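Local coordinates for protein glycosyltransferase (Streptomyces halstedii, PDB 3WAD) that is a glycosyltransferase of the GT-B type, built from two Rossmann-like domains that each carry a parallel beta sheet, at residues V7-S12 with P37-A42; H118-Q123 with A140-A145; G136-E141 with H191-T196; P246-T251 with A274-D279; A267-A272 with P365-D370. All blocks are in the same frame, centred on the assembly; numbering follows the deposited sequence.

Interaction 1: V7-S12 with P37-A42; sequences VFANRS and PDNVQA
Turned with CG away from its own backbone N (chi1 -152°), the side chain of Asn39 reaches along the backbone of Ala9 and Asn10, while Asp38, with CG standing between its backbone N and carbonyl carbon (chi1 52°), brings its carboxylate to the methyl of Ala9. Both segments follow parallel strands, 2-6 and 30-35, of the N-terminal Rossmann-like domain of this GT-B protein, and each leads into a helix. Ala9 occupies the gap between the two loops, and a small residue suits it, because its CA lies 4.8 Å from that of Asn39. Ala9 CB is 3.6 Å from Asn39 CB and 3.3 Å from Asp38 OD1.

The amide of Asn39 runs past the peptide that joins Ala9 to Asn10, and its ND2, 4.1 Å from Val7 CG1, is hydrogen-bonded to the hydroxyl of Ser35. Because Ser35 OG is also bonded to Val7 O, one serine at the end of strand 30-35 positions both sides of the contact. The carboxylate of Asp38 is similarly fixed from outside, OD1 by the backbone N of Leu57 and OD2 by that of Asn58. One turn along, the methyl of Ala42 packs 4.1 Å from CG of Arg11, so the aliphatic part of the arginine does the touching. Asn10 turns away to serve as N-cap of helix 11-16, its OD1 accepting from His13 N. A water-mediated link completes the join: one water donates to Ala9 O and to Asp38 OD2, at 2.7 Å from each.

Interaction 2: H118-Q123 with A140-A145; sequences HARQWQ and AEAVGA
Arg120 and Val143 bring their CA atoms to 6.7 Å, and Ala119 and Ala140 theirs to 7.0 Å, where the last turn of helix 109-122 passes the turn that follows helix 135-141. Gln123 leaves the helix with positive phi, and the second segment is closed on itself by the bond from Ala145 N to Ala140 O.

Val143 carries the contact: Val143 CG1, anti to the carbonyl carbon (chi1 -51°), points to the helix, 4.4 Å from Ala119 CB, and lies against the backbone and CG of Arg120. Farther out, Arg120, bent at chi3, brings NH1 to 3.8 Å from Ala142 CB. From the end of the 118-123 segment, Gln123 appears to fold its carboxamide across the valine, but this pose is doubtful, because Gln123 CA and CG sit too close to backbone carbonyls in the model.

Branched and small apolar residues suit the inner part of this seam, long polar ones its outer part. The two segments share neither a hydrogen bond nor a salt bridge, which suggests that this surface contact rests mainly on van der Waals packing of Val143 against Ala119 and Arg120.

Interaction 3: G136-E141 with H191-T196; sequences GPIAAE and HGVAFT
Val193 meets helix 135-141 with both of its methyl groups. Val193 CG2 comes 3.5 Å from the carbonyl O of Ile138, and Val193 CG1, anti to the backbone N (chi1 170°), lies 3.8 Å from Glu141 CB and 4.2 Å from Ile138 CD1. A beta-branched residue suits the place because its two branches spread over one turn of the helix. On one flank Ile138 turns its other branch to His191, Ile138 CG2 standing 3.9 Å from His191 ND1, with the two side chains crossing at about a right angle. On the other flank Glu141, bent at chi2, carries its carboxylate toward Thr196, although Glu141 OE1 and Thr196 OG1 remain 4.1 Å apart.

These polar ends are held by a second shell. Glu141 OE1 is hydrogen-bonded to His147 NE2 and weakly to the hydroxyl of Ser198, and Ser198 OG is also bonded to Thr196 OG1, so the serine links the two partners, weakly on the Glu141 side. Leu199 of helix 198-201 packs on both Glu141 and Val193, and the His191 side chain touches Val116 and Arg120 of helix 109-122.

What presents Val193 is the turn before it. Gly192 has the positive phi that glycine adopts easily, with Gly192 N bonded to Glu189 O and Val193 N to Gly188 O. This is a Schellman motif, ending helix 179-188 and turning the following loop against a helix of the N-terminal Rossmann-like domain.

Interaction 4: P246-T251 with A274-D279; sequences PRVCLT and ADIDAD
A beta-alpha-beta crossover of the C-terminal Rossmann-like domain closes where Pro246, Arg247 and Val248 meet Ala278 and Asp279: strand 247-251 runs out, helix 266-274 returns, and strand 279-283 starts parallel beside the first. Two backbone bonds flank Arg247: Asp279 N donates to Pro246 O and Val248 N to Asp279 O, each at 2.9 Å. Asp279 O also receives the CA-H of Arg247, with Arg247 CA at 3.3 Å.

Arg247 and Asp279 turn their side chains to the same face of the sheet, but Arg247 NE and Asp279 OD2 stay 5.3 Å apart. The ion pairs run instead to Arg245, which binds Asp279 OD1 and Asp277 OD1 through different nitrogens. Apolar groups close the joint beside the strands: Pro246 CB lies 3.8 Å from Ala278 CB, and Val248 CG2 lies 3.9 Å from Ile276 CD1. Small alanine fits between proline and valine, while the longer isoleucine reaches Val248 from the loop; Leu376 of helix 369-381 packs on both Val248 and Ile276.

Asp275 and Asp277 each centre an inverse gamma turn, so the chain zigzags tightly from helix 266-274 into strand 279-283, completing the beta-alpha-beta unit of a Rossmann-like sheet.

Interaction 5: A267-A272 with P365-D370; sequences ADFVNA and PDLTPD
Phe269 offers one face of its ring to Pro369, whose pyrrolidine lies over it, the two side chains crossing at about a right angle. Pro369 CG is 4.0 Å from the centroid of the Phe269 ring and 16° off the normal, a CH-pi contact; Pro369 CD lies over the same face, nearer the rim, 3.7 Å from Phe269 CE2. The contact belongs to the C-terminal Rossmann-like domain of the GT-B fold, where helix 266-274 packs on the start of helix 369-381. Proline suits that start, since the first turn of a helix has no carbonyl waiting for the N-H that proline lacks, and its compact, rigid ring offers CH groups to an aromatic face.

Leu367 also crosses the phenylalanine at about a right angle. Turned with CG beside its own carbonyl carbon (chi1 -156°), Leu367 sets that branch point 3.9 Å from Phe269 CE2. The ring is thus embraced by the approach to the helix as well as by its first residue, and Leu372, one turn on, touches both Phe269 and Leu367.

Thr368 turns its side chain away from Phe269 and acts as N-cap, OG1 bonded to Arg371 N, which probably helps to set how the proline is presented. On helix 266-274, Asp268 OD2 takes the backbone N of Thr265. Pro369 then reaches farther along that helix: Pro369 CB lies 3.7 Å from Asp268 O, the carbonyl that accepts Ala272 N. The small methyl of Ala272 lets the two backbones come close, Ala272 CB lying 3.5 Å from Pro369 CB.

How the interactions relate
From the N terminus, interaction 1 closes a 24-residue excursion through helices 11-16 and 18-27 and strand 30-35, joining the ends of the first two strands of the N-terminal sheet. Interaction 2 closes a shorter one, from helix 109-122 through strand 126-130 to the end of helix 135-141. Interaction 3 begins on that helix, shares Ala140 and Glu141 with interaction 2, touches it, and spans 49 residues to the loop before helix 198-201; their centres lie about 9 Å apart. In the C-terminal domain, interactions 4 and 5, spanning 22 and 92 residues, cross, and adjoin at helix 266-274. Interaction 4 ties neighbouring strands; interaction 5 draws helix 369-381 onto that crossover, about 50 Å between centres from interaction 3.

Interaction 1: V7-S12 with P37-A42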
# COMPACT_ATOMS: atom_id res chain seq x y z
N VAL B 7 11.89 7.10 8.38
CA VAL B 7 11.35 8.47 8.34
C VAL B 7 11.02 8.84 9.78
O VAL B 7 10.52 7.98 10.54
CB VAL B 7 10.17 8.59 7.32
CG1 VAL B 7 9.03 7.69 7.73
CG2 VAL B 7 9.63 10.03 7.26
N PHE B 8 11.29 10.10 10.21
CA PHE B 8 10.84 10.55 11.52
C PHE B 8 9.28 10.54 11.60
O PHE B 8 8.62 10.49 10.57
CB PHE B 8 11.45 11.91 11.95
CG PHE B 8 10.87 13.10 11.22
CD1 PHE B 8 9.89 13.90 11.84
CD2 PHE B 8 11.21 13.37 9.88
CE1 PHE B 8 9.27 15.01 11.11
CE2 PHE B 8 10.65 14.46 9.16
CZ PHE B 8 9.70 15.29 9.78
N ALA B 9 8.69 10.57 12.82
CA ALA B 9 7.23 10.44 12.97
C ALA B 9 6.46 11.67 12.53
O ALA B 9 6.21 12.63 13.31
CB ALA B 9 6.83 9.97 14.44
N ASN B 10 6.09 11.67 11.25
CA ASN B 10 5.39 12.79 10.65
C ASN B 10 4.65 12.19 9.49
O ASN B 10 5.31 11.62 8.61
CB ASN B 10 6.37 13.85 10.08
CG ASN B 10 5.63 15.01 9.38
OD1 ASN B 10 5.26 14.95 8.21
ND2 ASN B 10 5.44 16.07 10.11
N ARG B 11 3.34 12.37 9.44
CA ARG B 11 2.55 11.73 8.42
C ARG B 11 2.88 12.18 6.99
O ARG B 11 2.79 11.35 6.07
CB ARG B 11 1.05 11.88 8.69
CG ARG B 11 0.12 10.82 8.06
CD ARG B 11 -1.23 10.78 8.86
NE ARG B 11 -1.48 12.08 9.49
CZ ARG B 11 -1.37 12.35 10.79
NH1 ARG B 11 -1.03 11.41 11.68
NH2 ARG B 11 -1.59 13.60 11.22
N SER B 12 3.11 13.47 6.79
CA SER B 12 3.44 14.05 5.47
C SER B 12 4.76 13.44 4.95
O SER B 12 4.85 13.11 3.82
CB SER B 12 3.64 15.59 5.56
OG SER B 12 2.36 16.13 5.87
N PRO B 37 7.44 5.20 17.47
CA PRO B 37 6.20 4.44 17.77
C PRO B 37 4.94 5.19 17.40
O PRO B 37 3.97 4.57 16.89
CB PRO B 37 6.30 4.17 19.28
CG PRO B 37 7.78 4.21 19.60
CD PRO B 37 8.42 5.14 18.58
N ASP B 38 4.94 6.52 17.58
CA ASP B 38 3.78 7.31 17.23
C ASP B 38 3.50 7.39 15.73
O ASP B 38 2.48 7.94 15.34
CB ASP B 38 3.77 8.74 17.88
CG ASP B 38 5.04 9.53 17.65
OD1 ASP B 38 6.16 8.97 17.54
OD2 ASP B 38 4.92 10.76 17.58
N ASN B 39 4.39 6.86 14.88
CA ASN B 39 4.06 6.88 13.45
C ASN B 39 3.54 5.50 13.05
O ASN B 39 3.20 5.31 11.92
CB ASN B 39 5.29 7.24 12.57
CG ASN B 39 4.91 7.93 11.25
OD1 ASN B 39 3.83 8.45 11.09
ND2 ASN B 39 5.85 7.95 10.31
N VAL B 40 3.43 4.55 13.97
CA VAL B 40 3.04 3.20 13.58
C VAL B 40 1.64 3.11 12.99
O VAL B 40 1.38 2.48 11.96
CB VAL B 40 3.29 2.19 14.72
CG1 VAL B 40 2.42 0.87 14.50
CG2 VAL B 40 4.83 1.87 14.84
N GLN B 41 0.69 3.80 13.58
CA GLN B 41 -0.61 3.71 13.03
C GLN B 41 -0.67 4.21 11.57
O GLN B 41 -1.46 3.64 10.72
CB GLN B 41 -1.59 4.53 13.91
CG GLN B 41 -3.03 4.48 13.34
CD GLN B 41 -3.55 3.08 13.37
OE1 GLN B 41 -3.45 2.42 14.39
NE2 GLN B 41 -4.09 2.59 12.24
N ALA B 42 -0.00 5.33 11.31
CA ALA B 42 0.05 5.89 9.96
C ALA B 42 0.72 4.87 8.99
O ALA B 42 0.31 4.77 7.83
CB ALA B 42 0.83 7.22 9.92
O HOH W 1 5.44 12.78 15.91

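Interaction 2: H118-Q123 with A140-A145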
# COMPACT_ATOMS: atom_id res chain seq x y z
N HIS B 118 18.63 -2.83 14.51
CA HIS B 118 17.83 -3.47 13.44
C HIS B 118 18.59 -3.68 12.14
O HIS B 118 18.40 -4.70 11.40
CB HIS B 118 16.54 -2.66 13.13
CG HIS B 118 15.62 -3.35 12.17
ND1 HIS B 118 14.96 -4.51 12.51
CD2 HIS B 118 15.22 -3.05 10.91
CE1 HIS B 118 14.23 -4.92 11.49
NE2 HIS B 118 14.37 -4.05 10.49
N ALA B 119 19.39 -2.67 11.78
CA ALA B 119 20.19 -2.84 10.53
C ALA B 119 21.17 -4.02 10.75
O ALA B 119 21.29 -4.85 9.87
CB ALA B 119 20.92 -1.50 10.05
N ARG B 120 21.73 -4.13 11.96
CA ARG B 120 22.75 -5.19 12.24
C ARG B 120 22.06 -6.56 12.18
O ARG B 120 22.48 -7.45 11.40
CB ARG B 120 23.49 -4.98 13.55
CG ARG B 120 24.36 -3.73 13.61
CD ARG B 120 25.57 -3.86 14.59
NE ARG B 120 25.63 -2.82 15.63
CZ ARG B 120 26.44 -1.75 15.68
NH1 ARG B 120 27.31 -1.45 14.69
NH2 ARG B 120 26.35 -0.91 16.72
N GLN B 121 20.91 -6.67 12.85
CA GLN B 121 20.09 -7.89 12.78
C GLN B 121 19.61 -8.21 11.42
O GLN B 121 19.92 -9.28 10.89
CB GLN B 121 18.91 -7.81 13.74
CG GLN B 121 19.29 -8.08 15.14
CD GLN B 121 20.37 -9.23 15.26
OE1 GLN B 121 20.17 -10.38 14.80
NE2 GLN B 121 21.52 -8.89 15.91
N TRP B 122 18.83 -7.32 10.83
CA TRP B 122 18.17 -7.58 9.54
C TRP B 122 19.10 -7.55 8.36
O TRP B 122 18.74 -8.01 7.23
CB TRP B 122 17.09 -6.49 9.25
CG TRP B 122 16.03 -6.90 8.21
CD1 TRP B 122 15.41 -8.14 8.17
CD2 TRP B 122 15.39 -6.12 7.18
NE1 TRP B 122 14.49 -8.18 7.20
CE2 TRP B 122 14.44 -6.96 6.56
CE3 TRP B 122 15.51 -4.79 6.74
CZ2 TRP B 122 13.60 -6.53 5.49
CZ3 TRP B 122 14.71 -4.36 5.68
CH2 TRP B 122 13.77 -5.24 5.04
N GLN B 123 20.19 -6.83 8.57
CA GLN B 123 21.19 -6.54 7.53
C GLN B 123 20.61 -6.16 6.16
O GLN B 123 20.78 -6.89 5.23
CB GLN B 123 22.21 -7.71 7.43
CG GLN B 123 23.05 -7.88 8.75
CD GLN B 123 24.19 -6.90 8.83
OE1 GLN B 123 24.61 -6.39 7.82
NE2 GLN B 123 24.73 -6.65 10.06
N ALA B 140 22.96 2.65 8.06
CA ALA B 140 23.40 2.08 6.79
C ALA B 140 24.88 1.78 6.73
O ALA B 140 25.28 0.81 6.06
CB ALA B 140 23.07 2.98 5.60
N GLU B 141 25.65 2.66 7.35
CA GLU B 141 27.08 2.62 7.31
C GLU B 141 27.65 1.68 8.37
O GLU B 141 28.82 1.36 8.36
CB GLU B 141 27.62 4.03 7.56
CG GLU B 141 27.25 4.95 6.39
CD GLU B 141 28.30 5.04 5.33
OE1 GLU B 141 28.11 5.85 4.37
OE2 GLU B 141 29.33 4.32 5.48
N ALA B 142 26.82 1.28 9.32
CA ALA B 142 27.24 0.28 10.26
C ALA B 142 27.31 -1.06 9.54
O ALA B 142 27.89 -1.99 10.03
CB ALA B 142 26.30 0.30 11.44
N VAL B 143 26.83 -1.14 8.31
CA VAL B 143 26.69 -2.42 7.64
C VAL B 143 27.04 -2.33 6.11
O VAL B 143 26.58 -3.21 5.28
CB VAL B 143 25.25 -3.11 7.93
CG1 VAL B 143 24.91 -3.18 9.46
CG2 VAL B 143 24.10 -2.47 7.17
N GLY B 144 27.76 -1.25 5.75
CA GLY B 144 28.12 -1.00 4.34
C GLY B 144 26.95 -1.21 3.41
O GLY B 144 27.09 -1.72 2.23
N ALA B 145 25.75 -0.80 3.87
CA ALA B 145 24.76 -0.72 2.81
C ALA B 145 24.89 0.69 2.23
O ALA B 145 25.10 1.66 2.97
CB ALA B 145 23.31 -1.02 3.34

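Interaction 3: G136-E141 with H191-T196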
# COMPACT_ATOMS: atom_id res chain seq x y z
N GLY B 136 19.06 7.29 9.50
CA GLY B 136 19.19 6.55 8.23
C GLY B 136 20.64 6.23 7.82
O GLY B 136 21.03 5.03 7.70
N PRO B 137 21.45 7.30 7.57
CA PRO B 137 22.83 7.07 7.11
C PRO B 137 23.74 6.42 8.18
O PRO B 137 24.62 5.73 7.77
CB PRO B 137 23.33 8.50 6.72
CG PRO B 137 22.48 9.46 7.56
CD PRO B 137 21.11 8.74 7.65
N ILE B 138 23.57 6.71 9.47
CA ILE B 138 24.35 6.05 10.56
C ILE B 138 24.11 4.51 10.51
O ILE B 138 25.09 3.66 10.40
CB ILE B 138 24.00 6.64 11.92
CG1 ILE B 138 24.22 8.17 11.90
CG2 ILE B 138 24.78 6.00 13.09
CD1 ILE B 138 25.68 8.59 11.61
N ALA B 139 22.81 4.13 10.51
CA ALA B 139 22.47 2.72 10.49
C ALA B 139 23.06 2.02 9.24
O ALA B 139 23.65 0.93 9.38
CB ALA B 139 20.96 2.52 10.55
N ALA B 140 22.96 2.65 8.06
CA ALA B 140 23.40 2.08 6.79
C ALA B 140 24.88 1.78 6.73
O ALA B 140 25.28 0.81 6.06
CB ALA B 140 23.07 2.98 5.60
N GLU B 141 25.65 2.66 7.35
CA GLU B 141 27.08 2.62 7.31
C GLU B 141 27.65 1.68 8.37
O GLU B 141 28.82 1.36 8.36
CB GLU B 141 27.62 4.03 7.56
CG GLU B 141 27.25 4.95 6.39
CD GLU B 141 28.30 5.04 5.33
OE1 GLU B 141 28.11 5.85 4.37
OE2 GLU B 141 29.33 4.32 5.48
N HIS B 191 28.58 3.72 17.20
CA HIS B 191 28.24 2.60 16.30
C HIS B 191 29.41 2.29 15.37
O HIS B 191 29.22 1.53 14.40
CB HIS B 191 26.94 2.95 15.56
CG HIS B 191 25.83 3.23 16.51
ND1 HIS B 191 25.21 4.47 16.62
CD2 HIS B 191 25.29 2.46 17.48
CE1 HIS B 191 24.32 4.42 17.59
NE2 HIS B 191 24.36 3.22 18.13
N GLY B 192 30.57 2.89 15.67
CA GLY B 192 31.82 2.79 14.89
C GLY B 192 31.69 3.39 13.49
O GLY B 192 32.28 2.88 12.51
N VAL B 193 30.91 4.46 13.35
CA VAL B 193 30.66 5.05 12.00
C VAL B 193 31.44 6.33 11.99
O VAL B 193 31.35 7.23 12.93
CB VAL B 193 29.14 5.33 11.72
CG1 VAL B 193 28.89 6.15 10.45
CG2 VAL B 193 28.37 4.06 11.60
N ALA B 194 32.25 6.41 10.95
CA ALA B 194 33.19 7.53 10.79
C ALA B 194 32.48 8.61 10.01
O ALA B 194 31.75 8.27 9.06
CB ALA B 194 34.45 7.04 10.01
N PHE B 195 32.69 9.90 10.31
CA PHE B 195 32.21 10.92 9.34
C PHE B 195 32.73 10.77 7.91
O PHE B 195 33.95 10.78 7.71
CB PHE B 195 32.44 12.34 9.81
CG PHE B 195 31.88 13.36 8.87
CD1 PHE B 195 30.47 13.58 8.81
CD2 PHE B 195 32.73 14.03 7.94
CE1 PHE B 195 29.92 14.49 7.90
CE2 PHE B 195 32.18 14.98 7.02
CZ PHE B 195 30.78 15.20 6.99
N THR B 196 31.84 10.61 6.93
CA THR B 196 32.17 10.85 5.53
C THR B 196 31.14 11.86 5.06
O THR B 196 30.06 11.98 5.69
CB THR B 196 31.91 9.61 4.67
OG1 THR B 196 30.63 9.01 5.03
CG2 THR B 196 33.03 8.57 4.82

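Interaction 4: P246-T251 with A274-D279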
# COMPACT_ATOMS: atom_id res chain seq x y z
N PRO B 246 -17.76 23.96 -14.11
CA PRO B 246 -16.37 24.03 -13.58
C PRO B 246 -16.25 23.97 -12.05
O PRO B 246 -17.12 24.44 -11.34
CB PRO B 246 -15.87 25.38 -14.12
CG PRO B 246 -16.64 25.53 -15.41
CD PRO B 246 -18.02 25.02 -15.10
N ARG B 247 -15.18 23.35 -11.55
CA ARG B 247 -15.00 23.17 -10.10
C ARG B 247 -13.69 23.84 -9.77
O ARG B 247 -12.79 23.88 -10.61
CB ARG B 247 -14.84 21.71 -9.78
CG ARG B 247 -15.68 21.22 -8.71
CD ARG B 247 -15.86 19.72 -8.91
NE ARG B 247 -17.28 19.36 -8.83
CZ ARG B 247 -17.77 18.12 -8.89
NH1 ARG B 247 -16.99 17.06 -9.00
NH2 ARG B 247 -19.07 17.96 -8.79
N VAL B 248 -13.59 24.34 -8.54
CA VAL B 248 -12.33 24.87 -8.04
C VAL B 248 -12.15 24.30 -6.66
O VAL B 248 -13.12 24.13 -5.92
CB VAL B 248 -12.32 26.42 -7.99
CG1 VAL B 248 -11.15 26.95 -7.16
CG2 VAL B 248 -12.26 26.99 -9.43
N CYS B 249 -10.90 24.00 -6.31
CA CYS B 249 -10.59 23.35 -5.11
C CYS B 249 -9.85 24.38 -4.31
O CYS B 249 -8.87 24.95 -4.75
CB CYS B 249 -9.74 22.10 -5.41
SG CYS B 249 -9.08 21.48 -3.87
N LEU B 250 -10.36 24.65 -3.12
CA LEU B 250 -9.80 25.61 -2.17
C LEU B 250 -9.34 24.92 -0.89
O LEU B 250 -10.16 24.43 -0.12
CB LEU B 250 -10.87 26.67 -1.84
CG LEU B 250 -10.51 27.70 -0.80
CD1 LEU B 250 -9.35 28.62 -1.33
CD2 LEU B 250 -11.79 28.47 -0.31
N THR B 251 -8.03 24.90 -0.66
CA THR B 251 -7.38 24.30 0.50
C THR B 251 -6.38 25.32 1.03
O THR B 251 -5.18 25.12 0.89
CB THR B 251 -6.58 22.97 0.16
OG1 THR B 251 -5.72 23.19 -0.95
CG2 THR B 251 -7.44 21.87 -0.23
N ALA B 274 -15.38 32.84 -3.60
CA ALA B 274 -16.52 32.17 -4.25
C ALA B 274 -17.19 32.95 -5.41
O ALA B 274 -17.98 32.40 -6.17
CB ALA B 274 -17.57 31.75 -3.19
N ASP B 275 -16.88 34.22 -5.56
CA ASP B 275 -17.61 35.05 -6.52
C ASP B 275 -17.04 34.88 -7.94
O ASP B 275 -16.45 35.77 -8.52
CB ASP B 275 -17.65 36.50 -6.01
CG ASP B 275 -18.48 37.43 -6.87
OD1 ASP B 275 -19.41 36.94 -7.59
OD2 ASP B 275 -18.14 38.65 -6.87
N ILE B 276 -17.21 33.68 -8.48
CA ILE B 276 -16.56 33.27 -9.70
C ILE B 276 -17.47 32.30 -10.43
O ILE B 276 -18.40 31.75 -9.88
CB ILE B 276 -15.21 32.51 -9.35
CG1 ILE B 276 -15.50 31.19 -8.60
CG2 ILE B 276 -14.27 33.43 -8.51
CD1 ILE B 276 -14.68 30.04 -9.04
N ASP B 277 -17.21 32.05 -11.69
CA ASP B 277 -18.14 31.21 -12.42
C ASP B 277 -17.78 29.72 -12.32
O ASP B 277 -17.36 29.13 -13.32
CB ASP B 277 -18.26 31.66 -13.87
CG ASP B 277 -19.61 31.26 -14.50
OD1 ASP B 277 -20.47 30.69 -13.78
OD2 ASP B 277 -19.77 31.51 -15.72
N ALA B 278 -17.97 29.13 -11.12
CA ALA B 278 -17.63 27.72 -10.83
C ALA B 278 -18.08 27.31 -9.43
O ALA B 278 -18.33 28.19 -8.60
CB ALA B 278 -16.12 27.49 -10.98
N ASP B 279 -18.22 26.01 -9.16
CA ASP B 279 -18.48 25.53 -7.81
C ASP B 279 -17.19 25.38 -7.01
O ASP B 279 -16.20 24.91 -7.52
CB ASP B 279 -19.17 24.16 -7.84
CG ASP B 279 -20.53 24.20 -8.44
OD1 ASP B 279 -21.17 25.29 -8.46
OD2 ASP B 279 -20.97 23.13 -8.91

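Interaction 5: A267-A272 with P365-D370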
# COMPACT_ATOMS: atom_id res chain seq x y z
N ALA B 267 -14.97 35.15 6.47
CA ALA B 267 -16.13 35.22 5.56
C ALA B 267 -15.91 36.10 4.30
O ALA B 267 -16.27 35.71 3.17
CB ALA B 267 -17.35 35.66 6.33
N ASP B 268 -15.32 37.28 4.50
CA ASP B 268 -14.95 38.19 3.42
C ASP B 268 -14.08 37.50 2.38
O ASP B 268 -14.33 37.60 1.18
CB ASP B 268 -14.16 39.37 3.97
CG ASP B 268 -14.99 40.31 4.79
OD1 ASP B 268 -16.25 40.21 4.70
OD2 ASP B 268 -14.38 41.13 5.53
N PHE B 269 -13.03 36.82 2.85
CA PHE B 269 -12.18 36.00 1.98
C PHE B 269 -12.95 34.94 1.27
O PHE B 269 -12.80 34.77 0.08
CB PHE B 269 -11.08 35.33 2.79
CG PHE B 269 -9.86 36.18 2.92
CD1 PHE B 269 -9.52 36.73 4.15
CD2 PHE B 269 -9.05 36.44 1.79
CE1 PHE B 269 -8.38 37.54 4.29
CE2 PHE B 269 -7.91 37.28 1.90
CZ PHE B 269 -7.57 37.82 3.16
N VAL B 270 -13.84 34.24 1.97
CA VAL B 270 -14.62 33.19 1.31
C VAL B 270 -15.67 33.70 0.31
O VAL B 270 -15.88 33.11 -0.77
CB VAL B 270 -15.27 32.26 2.35
CG1 VAL B 270 -16.16 31.29 1.66
CG2 VAL B 270 -14.18 31.51 3.08
N ASN B 271 -16.32 34.82 0.66
CA ASN B 271 -17.30 35.43 -0.27
C ASN B 271 -16.65 35.89 -1.56
O ASN B 271 -17.20 35.64 -2.64
CB ASN B 271 -18.08 36.59 0.42
CG ASN B 271 -18.95 36.11 1.55
OD1 ASN B 271 -18.84 36.60 2.67
ND2 ASN B 271 -19.81 35.13 1.30
N ALA B 272 -15.47 36.51 -1.47
CA ALA B 272 -14.78 36.97 -2.69
C ALA B 272 -14.31 35.81 -3.57
O ALA B 272 -14.59 35.75 -4.79
CB ALA B 272 -13.62 37.84 -2.34
N PRO B 365 1.82 38.67 2.74
CA PRO B 365 1.66 40.14 2.93
C PRO B 365 0.80 40.92 1.90
O PRO B 365 0.38 42.04 2.22
CB PRO B 365 3.12 40.66 2.92
CG PRO B 365 3.97 39.52 2.44
CD PRO B 365 3.24 38.28 2.83
N ASP B 366 0.55 40.38 0.70
CA ASP B 366 -0.30 41.01 -0.37
C ASP B 366 -1.70 40.44 -0.50
O ASP B 366 -2.40 40.69 -1.49
CB ASP B 366 0.35 40.84 -1.75
CG ASP B 366 1.70 41.45 -1.84
OD1 ASP B 366 2.05 42.38 -1.07
OD2 ASP B 366 2.45 40.98 -2.70
N LEU B 367 -2.10 39.64 0.47
CA LEU B 367 -3.33 38.92 0.40
C LEU B 367 -4.49 39.87 0.61
O LEU B 367 -4.56 40.47 1.66
CB LEU B 367 -3.29 37.96 1.58
CG LEU B 367 -4.08 36.70 1.58
CD1 LEU B 367 -4.01 36.10 0.19
CD2 LEU B 367 -3.40 35.81 2.66
N THR B 368 -5.36 40.06 -0.39
CA THR B 368 -6.68 40.65 -0.16
C THR B 368 -7.74 39.71 -0.75
O THR B 368 -7.44 38.92 -1.66
CB THR B 368 -6.82 42.10 -0.74
OG1 THR B 368 -6.72 42.10 -2.17
CG2 THR B 368 -5.73 42.96 -0.23
N PRO B 369 -9.00 39.82 -0.29
CA PRO B 369 -10.05 38.96 -0.91
C PRO B 369 -10.16 39.22 -2.41
O PRO B 369 -10.20 38.28 -3.25
CB PRO B 369 -11.32 39.36 -0.16
CG PRO B 369 -10.82 39.80 1.19
CD PRO B 369 -9.49 40.49 0.93
N ASP B 370 -10.10 40.50 -2.76
CA ASP B 370 -10.24 40.92 -4.12
C ASP B 370 -9.13 40.41 -5.03
O ASP B 370 -9.42 39.97 -6.15
CB ASP B 370 -10.34 42.44 -4.20
CG ASP B 370 -11.73 42.96 -3.85
OD1 ASP B 370 -12.55 42.21 -3.27
OD2 ASP B 370 -11.99 44.15 -4.17